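Local coordinates for cAMP-dependent protein kinase regulatory subunit (Saccharomyces cerevisiae, PDB 6XQK) that probably restrains the catalytic subunit of protein kinase A until cAMP binds, with this N-terminal docking and dimerization domain bringing regulatory subunits together, at residues Asn19-Ala23 / Ala24-Asp28. Sequence-based numbering, arbitrary orientation.
Sequences NEINA and ANPSD
Ile21 and Pro26 meet where helix 8-24 runs out and the chain turns toward the next helix. Two backbone hydrogen bonds finish the helix. Ala24 N donates to Glu20 O at 2.9 Å, and one residue on, Asn25 N donates to Ile21 O at 2.8 Å, with an N-H...O angle of 144°. Both are i to i+4 bonds, so the helical pattern carries through to the amide of Asn25. With positive phi (44°), Asn25 is nevertheless the first residue to leave helical geometry, and Pro26, which has no amide hydrogen to give, follows directly.

The one apolar contact between side chains joins Pro26 CG to Ile21 CD1 at 4.3 Å, a loose touch between the ring and the end of the isoleucine. Two other carbons lie against carbonyl oxygens of the last turn. Pro26 CD is 3.7 Å from Ile21 O, the same oxygen that accepts the Asn25 amide, and Ala24 CB sits 3.4 Å from Glu20 O, close beside the carbonyl that its own amide binds. The Asn25 side chain takes little part in this; with CG anti to the backbone N (chi1 -171°), its amide group is carried away from the turn, and the residue packs on Pro7 of the second subunit.

At the far end of the loop Asp28 is the N-cap of the following helix, its OD1 accepting from Gln31 N; the same oxygen also forms a salt bridge with Arg45 of the third subunit. The whole is the loop linking the two helices of the chain, as in RIIa docking and dimerization domains: Ile21 is buried against Phe29 and Phe32 of helix 29-49, and Pro26 also rests on Phe32, joining the bend to the second helix.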
loop_
_atom_site.group_PDB
_atom_site.type_symbol
_atom_site.label_atom_id
_atom_site.label_comp_id
_atom_site.label_asym_id
_atom_site.label_seq_id
_atom_site.Cartn_x
_atom_site.Cartn_y
_atom_site.Cartn_z
ATOM N N ASN A 19 14.035 12.604 5.379
ATOM C CA ASN A 19 13.670 13.829 6.076
ATOM C C ASN A 19 12.368 13.630 6.856
ATOM O O ASN A 19 12.243 14.117 7.981
ATOM C CB ASN A 19 13.525 14.976 5.089
ATOM C CG ASN A 19 14.833 15.511 4.572
ATOM O OD1 ASN A 19 15.923 15.091 5.009
ATOM N ND2 ASN A 19 14.747 16.447 3.615
ATOM N N GLU A 20 11.404 12.913 6.263
ATOM C CA GLU A 20 10.124 12.610 6.890
ATOM C C GLU A 20 10.279 11.691 8.103
ATOM O O GLU A 20 9.629 11.904 9.122
ATOM C CB GLU A 20 9.167 11.973 5.863
ATOM C CG GLU A 20 8.460 12.997 5.002
ATOM C CD GLU A 20 7.603 13.944 5.812
ATOM O OE1 GLU A 20 6.822 13.459 6.664
ATOM O OE2 GLU A 20 7.744 15.174 5.624
ATOM N N ILE A 21 11.150 10.686 7.991
ATOM C CA ILE A 21 11.445 9.746 9.072
ATOM C C ILE A 21 12.086 10.488 10.231
ATOM O O ILE A 21 11.713 10.258 11.378
ATOM C CB ILE A 21 12.389 8.617 8.574
ATOM C CG1 ILE A 21 11.716 7.736 7.525
ATOM C CG2 ILE A 21 12.957 7.784 9.731
ATOM C CD1 ILE A 21 10.484 7.082 8.003
ATOM N N ASN A 22 13.055 11.370 9.944
ATOM C CA ASN A 22 13.732 12.141 10.996
ATOM C C ASN A 22 12.832 13.180 11.637
ATOM O O ASN A 22 12.986 13.450 12.826
ATOM C CB ASN A 22 15.009 12.787 10.484
ATOM C CG ASN A 22 16.051 11.771 10.076
ATOM O OD1 ASN A 22 16.162 10.670 10.635
ATOM N ND2 ASN A 22 16.827 12.112 9.057
ATOM N N ALA A 23 11.879 13.745 10.873
ATOM C CA ALA A 23 10.953 14.732 11.413
ATOM C C ALA A 23 9.862 14.090 12.251
ATOM O O ALA A 23 9.482 14.667 13.271
ATOM C CB ALA A 23 10.325 15.540 10.294
ATOM N N ALA A 24 9.352 12.911 11.842
ATOM C CA ALA A 24 8.258 12.287 12.572
ATOM C C ALA A 24 8.704 11.308 13.648
ATOM O O ALA A 24 7.982 11.135 14.631
ATOM C CB ALA A 24 7.288 11.607 11.605
ATOM N N ASN A 25 9.860 10.625 13.440
ATOM C CA ASN A 25 10.391 9.540 14.292
ATOM C C ASN A 25 9.257 8.552 14.680
ATOM O O ASN A 25 8.827 8.503 15.835
ATOM C CB ASN A 25 11.122 10.079 15.518
ATOM C CG ASN A 25 11.861 9.014 16.300
ATOM O OD1 ASN A 25 12.056 7.886 15.833
ATOM N ND2 ASN A 25 12.267 9.335 17.518
ATOM N N PRO A 26 8.638 7.914 13.664
ATOM C CA PRO A 26 7.479 7.060 13.943
ATOM C C PRO A 26 7.735 5.915 14.910
ATOM O O PRO A 26 8.810 5.309 14.917
ATOM C CB PRO A 26 7.111 6.521 12.557
ATOM C CG PRO A 26 8.375 6.643 11.751
ATOM C CD PRO A 26 8.986 7.904 12.225
ATOM N N SER A 27 6.732 5.607 15.721
ATOM C CA SER A 27 6.769 4.448 16.630
ATOM C C SER A 27 6.616 3.139 15.806
ATOM O O SER A 27 7.080 2.083 16.234
ATOM C CB SER A 27 5.634 4.546 17.653
ATOM O OG SER A 27 4.359 4.605 17.027
ATOM N N ASP A 28 5.953 3.217 14.629
ATOM C CA ASP A 28 5.802 2.104 13.723
ATOM C C ASP A 28 6.447 2.524 12.390
ATOM O O ASP A 28 5.784 3.090 11.528
ATOM C CB ASP A 28 4.324 1.767 13.558
ATOM C CG ASP A 28 4.073 0.433 12.899
ATOM O OD1 ASP A 28 4.925 -0.004 12.092
ATOM O OD2 ASP A 28 3.014 -0.172 13.172
#